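Local coordinates for mitogen-activated protein kinase kinase kinase 15 (Homo sapiens, PDB 6V0M), which probably phosphorylates MAP kinase kinases in stress signalling, with its sterile alpha motif domain probably mediating assembly with other apoptosis signal-regulating kinases, at residues W10-G15 with K19-I24; E41-L46 with R55-V60. One frame throughout, in Å; residues are numbered along the deposited sequence.

Contact 1. Residues W10-G15 with K19-I24; sequences WLRLQG and KTIEKI
Leu-11, whose methyls meet Ile-24 across the contact, also sets CD2 in plane at the edge of the Trp-10 indole, while one face of that ring carries Gln-14 NE2, 3.5 Å above the plane and displaced from the ring centre. The amide is steadied there by a hydrogen bond from Gln-14 NE2 to Trp-10 O (3.2 Å), bent to 137° at the hydrogen. Trp-10 O also accepts a hydrogen bond from the backbone N of Gln-14, and the two donors arrive from opposite faces of the carbonyl plane.

Between helix 4-13 and helix 18-26 the packing is aliphatic. Leu-11 and Ile-24 meet tip to tip, CD2 of Leu-11 lying 4.0 Å from CD1 of Ile-24. Leu-11 and Ile-21 instead run alongside each other, pointing opposite ways, with Leu-11 CB 4.0 Å from Ile-21 CG1. With CG1 held beside its own backbone N (chi1 -73°), Ile-21 extends CD1 to within 3.5 Å of Arg-12 CG, the two chains crossing nearly at a right angle. Arg-12 contributes the aliphatic part of its chain, CG foremost, and its guanidinium forms a salt bridge with Asp-9. A Schellman motif at Gly-15, with positive phi, closes the first helix before the chain turns back. Wholly apolar between the helices, the contact relies on branched side chains fitting together; of the residues that touch, Arg-12 alone is charged, and it is exposed.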
ATOM      1  N   TRP A  10       0.200  -5.514  -6.786  1.00 30.44           N
ATOM      2  CA  TRP A  10       1.062  -5.381  -5.604  1.00 29.73           C
ATOM      3  C   TRP A  10       0.230  -5.547  -4.298  1.00 29.75           C
ATOM      4  O   TRP A  10       0.644  -6.254  -3.385  1.00 29.17           O
ATOM      5  CB  TRP A  10       1.790  -4.024  -5.619  1.00 29.03           C
ATOM      6  CG  TRP A  10       2.747  -3.806  -4.473  1.00 32.29           C
ATOM      7  CD1 TRP A  10       4.048  -4.078  -4.456  1.00 35.47           C
ATOM      8  CD2 TRP A  10       2.429  -3.275  -3.179  1.00 29.33           C
ATOM      9  NE1 TRP A  10       4.623  -3.688  -3.255  1.00 30.69           N
ATOM     10  CE2 TRP A  10       3.629  -3.229  -2.441  1.00 29.58           C
ATOM     11  CE3 TRP A  10       1.256  -2.775  -2.598  1.00 27.46           C
ATOM     12  CZ2 TRP A  10       3.688  -2.738  -1.144  1.00 30.38           C
ATOM     13  CZ3 TRP A  10       1.313  -2.315  -1.320  1.00 31.24           C
ATOM     14  CH2 TRP A  10       2.545  -2.282  -0.607  1.00 29.76           C
ATOM     15  N   LEU A  11      -0.971  -4.945  -4.250  1.00 24.39           N
ATOM     16  CA  LEU A  11      -1.893  -5.064  -3.129  1.00 23.49           C
ATOM     17  C   LEU A  11      -2.279  -6.549  -2.919  1.00 29.13           C
ATOM     18  O   LEU A  11      -2.290  -7.016  -1.785  1.00 29.18           O
ATOM     19  CB  LEU A  11      -3.147  -4.186  -3.305  1.00 27.47           C
ATOM     20  CG  LEU A  11      -2.927  -2.680  -3.168  1.00 25.26           C
ATOM     21  CD1 LEU A  11      -4.270  -1.973  -3.513  1.00 25.32           C
ATOM     22  CD2 LEU A  11      -2.482  -2.227  -1.778  1.00 27.90           C
ATOM     23  N   ARG A  12      -2.589  -7.264  -4.006  1.00 28.39           N
ATOM     24  CA  ARG A  12      -2.963  -8.668  -3.953  1.00 32.89           C
ATOM     25  C   ARG A  12      -1.796  -9.493  -3.453  1.00 31.70           C
ATOM     26  O   ARG A  12      -1.999 -10.407  -2.715  1.00 38.90           O
ATOM     27  CB  ARG A  12      -3.423  -9.191  -5.308  1.00 39.44           C
ATOM     28  CG  ARG A  12      -4.830  -8.699  -5.710  1.00 47.77           C
ATOM     29  CD  ARG A  12      -5.581  -9.714  -6.565  1.00 59.42           C
ATOM     30  NE  ARG A  12      -6.053  -9.107  -7.812  1.00 61.52           N
ATOM     31  CZ  ARG A  12      -5.318  -8.940  -8.914  1.00 60.19           C
ATOM     32  NH1 ARG A  12      -4.032  -9.323  -8.961  1.00 58.39           N
ATOM     33  NH2 ARG A  12      -5.868  -8.363  -9.980  1.00 61.93           N
ATOM     34  N   LEU A  13      -0.573  -9.137  -3.857  1.00 35.51           N
ATOM     35  CA  LEU A  13       0.647  -9.823  -3.387  1.00 38.70           C
ATOM     36  C   LEU A  13       0.834  -9.663  -1.850  1.00 39.08           C
ATOM     37  O   LEU A  13       1.410 -10.517  -1.201  1.00 40.34           O
ATOM     38  CB  LEU A  13       1.860  -9.254  -4.108  1.00 45.40           C
ATOM     39  CG  LEU A  13       3.196  -9.975  -4.032  1.00 59.20           C
ATOM     40  CD1 LEU A  13       3.068 -11.351  -4.699  1.00 57.11           C
ATOM     41  CD2 LEU A  13       4.281  -9.119  -4.666  1.00 58.47           C
ATOM     42  N   GLN A  14       0.343  -8.571  -1.273  1.00 36.52           N
ATOM     43  CA  GLN A  14       0.363  -8.349   0.176  1.00 35.37           C
ATOM     44  C   GLN A  14      -0.874  -8.971   0.863  1.00 33.23           C
ATOM     45  O   GLN A  14      -1.086  -8.782   2.072  1.00 33.99           O
ATOM     46  CB  GLN A  14       0.449  -6.840   0.512  1.00 35.44           C
ATOM     47  CG  GLN A  14       1.490  -5.990  -0.276  1.00 31.59           C
ATOM     48  CD  GLN A  14       2.801  -6.635  -0.457  1.00 41.57           C
ATOM     49  OE1 GLN A  14       3.338  -7.142   0.510  1.00 41.60           O
ATOM     50  NE2 GLN A  14       3.349  -6.643  -1.700  1.00 44.81           N
ATOM     51  N   GLY A  15      -1.736  -9.642   0.090  1.00 37.07           N
ATOM     52  CA  GLY A  15      -2.918 -10.366   0.588  1.00 33.50           C
ATOM     53  C   GLY A  15      -4.183  -9.558   0.772  1.00 37.09           C
ATOM     54  O   GLY A  15      -5.046  -9.891   1.571  1.00 37.46           O
ATOM     55  N   LYS A  19     -12.511  -5.918  -1.540  1.00 39.45           N
ATOM     56  CA  LYS A  19     -13.131  -4.722  -0.981  1.00 40.02           C
ATOM     57  C   LYS A  19     -12.111  -3.714  -0.533  1.00 35.65           C
ATOM     58  O   LYS A  19     -12.279  -2.511  -0.712  1.00 34.48           O
ATOM     59  CB  LYS A  19     -14.110  -5.042   0.184  1.00 48.82           C
ATOM     60  CG  LYS A  19     -15.248  -5.976  -0.164  1.00 54.54           C
ATOM     61  CD  LYS A  19     -16.645  -5.335  -0.086  1.00 61.73           C
ATOM     62  CE  LYS A  19     -16.955  -4.456  -1.289  1.00 62.34           C
ATOM     63  NZ  LYS A  19     -17.891  -3.347  -0.951  1.00 65.70           N
ATOM     64  N   THR A  20     -10.998  -4.182   0.044  1.00 33.05           N
ATOM     65  CA  THR A  20      -9.944  -3.316   0.435  1.00 30.87           C
ATOM     66  C   THR A  20      -9.259  -2.652  -0.746  1.00 29.28           C
ATOM     67  O   THR A  20      -8.924  -1.445  -0.682  1.00 24.23           O
ATOM     68  CB  THR A  20      -8.896  -4.003   1.316  1.00 36.64           C
ATOM     69  OG1 THR A  20      -9.582  -4.446   2.487  1.00 37.07           O
ATOM     70  CG2 THR A  20      -7.781  -3.005   1.688  1.00 38.06           C
ATOM     71  N   ILE A  21      -9.049  -3.446  -1.801  1.00 27.16           N
ATOM     72  CA  ILE A  21      -8.453  -2.975  -3.021  1.00 26.16           C
ATOM     73  C   ILE A  21      -9.364  -1.839  -3.587  1.00 22.82           C
ATOM     74  O   ILE A  21      -8.860  -0.782  -4.024  1.00 22.41           O
ATOM     75  CB  ILE A  21      -8.214  -4.120  -4.012  1.00 28.75           C
ATOM     76  CG1 ILE A  21      -7.024  -4.997  -3.534  1.00 28.78           C
ATOM     77  CG2 ILE A  21      -8.008  -3.632  -5.456  1.00 29.98           C
ATOM     78  CD1 ILE A  21      -6.899  -6.259  -4.326  1.00 30.14           C
ATOM     79  N   GLU A  22     -10.664  -2.051  -3.557  1.00 26.05           N
ATOM     80  CA  GLU A  22     -11.607  -1.020  -4.051  1.00 27.90           C
ATOM     81  C   GLU A  22     -11.508   0.287  -3.305  1.00 27.83           C
ATOM     82  O   GLU A  22     -11.462   1.363  -3.913  1.00 24.86           O
ATOM     83  CB  GLU A  22     -13.048  -1.524  -4.026  1.00 32.38           C
ATOM     84  CG  GLU A  22     -13.326  -2.538  -5.102  1.00 33.52           C
ATOM     85  CD  GLU A  22     -14.699  -3.186  -4.993  1.00 38.24           C
ATOM     86  OE1 GLU A  22     -15.517  -2.691  -4.182  1.00 35.47           O
ATOM     87  OE2 GLU A  22     -14.958  -4.165  -5.749  1.00 40.19           O
ATOM     88  N   LYS A  23     -11.416   0.192  -1.971  1.00 30.97           N
ATOM     89  CA  LYS A  23     -11.257   1.339  -1.127  1.00 35.03           C
ATOM     90  C   LYS A  23     -10.002   2.149  -1.453  1.00 29.10           C
ATOM     91  O   LYS A  23     -10.066   3.413  -1.602  1.00 26.81           O
ATOM     92  CB  LYS A  23     -11.249   0.908   0.355  1.00 36.09           C
ATOM     93  CG  LYS A  23     -12.632   0.714   0.895  1.00 48.43           C
ATOM     94  CD  LYS A  23     -12.624   0.011   2.258  1.00 59.22           C
ATOM     95  CE  LYS A  23     -12.049   0.851   3.381  1.00 56.78           C
ATOM     96  NZ  LYS A  23     -11.723  -0.048   4.542  1.00 58.95           N
ATOM     97  N   ILE A  24      -8.856   1.457  -1.592  1.00 27.09           N
ATOM     98  CA  ILE A  24      -7.636   2.143  -1.930  1.00 24.86           C
ATOM     99  C   ILE A  24      -7.646   2.810  -3.309  1.00 29.82           C
ATOM    100  O   ILE A  24      -7.234   3.981  -3.501  1.00 25.28           O
ATOM    101  CB  ILE A  24      -6.450   1.166  -1.770  1.00 27.16           C
ATOM    102  CG1 ILE A  24      -6.376   0.844  -0.272  1.00 31.55           C
ATOM    103  CG2 ILE A  24      -5.189   1.835  -2.219  1.00 25.52           C
ATOM    104  CD1 ILE A  24      -5.356  -0.243   0.080  1.00 30.26           C
TER

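Contact 2. Residues E41-L46 with R55-V60; sequences EDLRYL and RLWSAV
Leu-43 and Trp-57 mark the closest approach of the two helical backbones, with their CA atoms 8.6 Å apart, a separation bridged by side chains alone. One methyl does the bridging: CD1 of Leu-43 sits 3.9 Å from Trp-57 CE3 and meets the indole obliquely. The same methyl lies 4.1 Å from Leu-56 CD2, so it touches two successive residues of helix 50-70. Trp-57 CG lies anti to its backbone N (chi1 -174°), which puts the six-membered part of the indole, with CE3, beside that methyl. Leu-43 also packs on Leu-53, one turn earlier in the long helix, and on Ile-38 and Leu-48 in the flanking loops, while Leu-56 reaches Ile-34 of helix 31-37.

The hydroxyl of Ser-58 finds its acceptor within its own helix. Ser-58 OG donates to Arg-55 O over 2.6 Å, from above the carbonyl plane, and Ala-59 N approaches that oxygen from the same face. Helix 40-45 is held to helix 50-70 here by dispersion and the burial of Leu-43 and Leu-56, with no directional bond between the two segments.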
ATOM      1  N   GLU A  41      -0.845   6.216   9.620  1.00 33.21           N
ATOM      2  CA  GLU A  41      -2.112   6.868   9.952  1.00 38.42           C
ATOM      3  C   GLU A  41      -3.113   6.885   8.790  1.00 34.05           C
ATOM      4  O   GLU A  41      -4.330   6.740   8.993  1.00 33.52           O
ATOM      5  CB  GLU A  41      -1.857   8.288  10.481  1.00 40.50           C
ATOM      6  CG  GLU A  41      -3.073   8.997  11.059  1.00 44.16           C
ATOM      7  CD  GLU A  41      -4.045   9.641  10.041  1.00 44.48           C
ATOM      8  OE1 GLU A  41      -3.698   9.902   8.882  1.00 39.11           O
ATOM      9  OE2 GLU A  41      -5.219   9.770  10.382  1.00 44.05           O
ATOM     10  N   ASP A  42      -2.601   7.001   7.563  1.00 30.00           N
ATOM     11  CA  ASP A  42      -3.441   6.928   6.326  1.00 28.77           C
ATOM     12  C   ASP A  42      -4.080   5.572   6.256  1.00 31.09           C
ATOM     13  O   ASP A  42      -5.258   5.497   5.964  1.00 36.14           O
ATOM     14  CB  ASP A  42      -2.621   7.134   5.045  1.00 27.31           C
ATOM     15  CG  ASP A  42      -2.068   8.545   4.932  1.00 29.54           C
ATOM     16  OD1 ASP A  42      -2.883   9.481   5.079  1.00 30.84           O
ATOM     17  OD2 ASP A  42      -0.806   8.729   4.723  1.00 28.88           O
ATOM     18  N   LEU A  43      -3.294   4.514   6.533  1.00 29.32           N
ATOM     19  CA  LEU A  43      -3.829   3.143   6.506  1.00 28.90           C
ATOM     20  C   LEU A  43      -4.921   2.934   7.585  1.00 27.89           C
ATOM     21  O   LEU A  43      -5.946   2.336   7.305  1.00 30.09           O
ATOM     22  CB  LEU A  43      -2.725   2.120   6.675  1.00 33.12           C
ATOM     23  CG  LEU A  43      -1.586   2.170   5.659  1.00 35.05           C
ATOM     24  CD1 LEU A  43      -0.485   1.202   6.056  1.00 42.05           C
ATOM     25  CD2 LEU A  43      -2.118   1.896   4.277  1.00 32.06           C
ATOM     26  N   ARG A  44      -4.692   3.462   8.793  1.00 29.06           N
ATOM     27  CA  ARG A  44      -5.682   3.401   9.860  1.00 31.47           C
ATOM     28  C   ARG A  44      -6.965   4.146   9.484  1.00 33.61           C
ATOM     29  O   ARG A  44      -8.088   3.690   9.757  1.00 33.92           O
ATOM     30  CB  ARG A  44      -5.111   3.888  11.172  1.00 35.41           C
ATOM     31  CG  ARG A  44      -3.915   3.022  11.631  1.00 40.77           C
ATOM     32  CD  ARG A  44      -3.808   2.693  13.097  1.00 47.26           C
ATOM     33  NE  ARG A  44      -3.503   1.254  13.313  1.00 60.53           N
ATOM     34  CZ  ARG A  44      -2.295   0.725  13.568  1.00 67.91           C
ATOM     35  NH1 ARG A  44      -1.208   1.481  13.682  1.00 66.66           N
ATOM     36  NH2 ARG A  44      -2.178  -0.587  13.728  1.00 67.50           N
ATOM     37  N   TYR A  45      -6.808   5.302   8.832  1.00 32.60           N
ATOM     38  CA  TYR A  45      -7.990   6.090   8.430  1.00 32.16           C
ATOM     39  C   TYR A  45      -8.804   5.314   7.390  1.00 30.81           C
ATOM     40  O   TYR A  45     -10.038   5.402   7.360  1.00 32.64           O
ATOM     41  CB  TYR A  45      -7.554   7.475   7.905  1.00 32.14           C
ATOM     42  CG  TYR A  45      -8.661   8.392   7.562  1.00 33.03           C
ATOM     43  CD1 TYR A  45      -9.337   9.094   8.548  1.00 38.07           C
ATOM     44  CD2 TYR A  45      -9.048   8.552   6.253  1.00 39.22           C
ATOM     45  CE1 TYR A  45     -10.400   9.969   8.218  1.00 43.49           C
ATOM     46  CE2 TYR A  45     -10.077   9.407   5.900  1.00 37.77           C
ATOM     47  CZ  TYR A  45     -10.735  10.118   6.886  1.00 38.99           C
ATOM     48  OH  TYR A  45     -11.770  10.931   6.525  1.00 50.39           O
ATOM     49  N   LEU A  46      -8.123   4.536   6.538  1.00 29.94           N
ATOM     50  CA  LEU A  46      -8.794   3.679   5.571  1.00 31.13           C
ATOM     51  C   LEU A  46      -9.497   2.513   6.221  1.00 32.11           C
ATOM     52  O   LEU A  46     -10.194   1.791   5.545  1.00 34.26           O
ATOM     53  CB  LEU A  46      -7.786   3.131   4.560  1.00 31.75           C
ATOM     54  CG  LEU A  46      -7.224   4.126   3.565  1.00 37.81           C
ATOM     55  CD1 LEU A  46      -5.897   3.585   3.050  1.00 40.40           C
ATOM     56  CD2 LEU A  46      -8.281   4.287   2.482  1.00 38.59           C
ATOM     57  N   ARG A  55       1.286  -6.378   7.180  1.00 30.35           N
ATOM     58  CA  ARG A  55       1.946  -6.851   5.967  1.00 35.61           C
ATOM     59  C   ARG A  55       2.314  -5.764   5.021  1.00 32.22           C
ATOM     60  O   ARG A  55       3.443  -5.710   4.479  1.00 31.78           O
ATOM     61  CB  ARG A  55       0.994  -7.839   5.204  1.00 38.72           C
ATOM     62  CG  ARG A  55       1.046  -9.165   5.890  1.00 41.88           C
ATOM     63  CD  ARG A  55       0.369 -10.316   5.172  1.00 42.25           C
ATOM     64  NE  ARG A  55      -0.908  -9.937   4.710  1.00 48.32           N
ATOM     65  CZ  ARG A  55      -2.061 -10.184   5.293  1.00 36.70           C
ATOM     66  NH1 ARG A  55      -2.216 -10.809   6.469  1.00 32.58           N
ATOM     67  NH2 ARG A  55      -3.107  -9.716   4.697  1.00 38.22           N
ATOM     68  N   LEU A  56       1.334  -4.895   4.745  1.00 28.27           N
ATOM     69  CA  LEU A  56       1.530  -3.833   3.822  1.00 29.94           C
ATOM     70  C   LEU A  56       2.604  -2.835   4.314  1.00 25.30           C
ATOM     71  O   LEU A  56       3.534  -2.462   3.561  1.00 26.73           O
ATOM     72  CB  LEU A  56       0.173  -3.176   3.570  1.00 29.99           C
ATOM     73  CG  LEU A  56       0.125  -2.322   2.342  1.00 33.83           C
ATOM     74  CD1 LEU A  56      -1.328  -2.261   1.858  1.00 31.16           C
ATOM     75  CD2 LEU A  56       0.700  -0.997   2.748  1.00 32.28           C
ATOM     76  N   TRP A  57       2.493  -2.440   5.578  1.00 24.29           N
ATOM     77  CA  TRP A  57       3.446  -1.510   6.120  1.00 26.62           C
ATOM     78  C   TRP A  57       4.852  -2.122   6.208  1.00 28.26           C
ATOM     79  O   TRP A  57       5.849  -1.419   6.037  1.00 24.11           O
ATOM     80  CB  TRP A  57       2.997  -1.042   7.503  1.00 28.24           C
ATOM     81  CG  TRP A  57       3.838   0.004   8.033  1.00 30.88           C
ATOM     82  CD1 TRP A  57       4.679  -0.072   9.099  1.00 32.20           C
ATOM     83  CD2 TRP A  57       3.953   1.335   7.506  1.00 29.34           C
ATOM     84  NE1 TRP A  57       5.335   1.112   9.251  1.00 35.34           N
ATOM     85  CE2 TRP A  57       4.879   2.008   8.304  1.00 31.83           C
ATOM     86  CE3 TRP A  57       3.360   2.008   6.453  1.00 28.97           C
ATOM     87  CZ2 TRP A  57       5.234   3.343   8.061  1.00 36.74           C
ATOM     88  CZ3 TRP A  57       3.676   3.368   6.264  1.00 29.59           C
ATOM     89  CH2 TRP A  57       4.593   3.987   7.047  1.00 31.28           C
ATOM     90  N   SER A  58       4.937  -3.412   6.506  1.00 29.37           N
ATOM     91  CA  SER A  58       6.248  -4.080   6.522  1.00 28.57           C
ATOM     92  C   SER A  58       6.900  -4.034   5.142  1.00 26.42           C
ATOM     93  O   SER A  58       8.107  -3.673   5.041  1.00 26.94           O
ATOM     94  CB  SER A  58       6.174  -5.536   7.013  1.00 39.74           C
ATOM     95  OG  SER A  58       5.367  -6.306   6.173  1.00 45.35           O
ATOM     96  N   ALA A  59       6.109  -4.280   4.079  1.00 28.28           N
ATOM     97  CA  ALA A  59       6.609  -4.164   2.692  1.00 27.20           C
ATOM     98  C   ALA A  59       7.074  -2.728   2.337  1.00 28.52           C
ATOM     99  O   ALA A  59       8.203  -2.522   1.831  1.00 26.50           O
ATOM    100  CB  ALA A  59       5.680  -4.673   1.630  1.00 26.16           C
ATOM    101  N   VAL A  60       6.230  -1.746   2.649  1.00 21.58           N
ATOM    102  CA  VAL A  60       6.536  -0.341   2.417  1.00 21.74           C
ATOM    103  C   VAL A  60       7.847   0.048   3.199  1.00 24.09           C
ATOM    104  O   VAL A  60       8.770   0.669   2.643  1.00 25.49           O
ATOM    105  CB  VAL A  60       5.375   0.524   2.825  1.00 24.50           C
ATOM    106  CG1 VAL A  60       5.742   1.989   2.832  1.00 27.06           C
ATOM    107  CG2 VAL A  60       4.167   0.243   1.919  1.00 25.90           C
TER

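How the contacts relate
Contact 1 is completed before contact 2 begins along the chain, and their centres lie 11 Å apart in a single five-helix sterile alpha motif domain. Contact 1 pairs helices 4-13 and 18-26; contact 2 pairs helix 40-45 with the long C-terminal helix 50-70. They share no helix, yet Leu-56 of contact 2 packs on both Trp-10 and Leu-11 of contact 1, making one continuous core. Two hydrogen bonds join them: Lys-23 NZ to Leu-46 O at 2.6 Å, and Arg-55 NE to Gln-14 O at 2.9 Å. The apolar core and these ties to backbone carbonyls together join helices 4-13, 18-26, 40-45 and 50-70 into one domain.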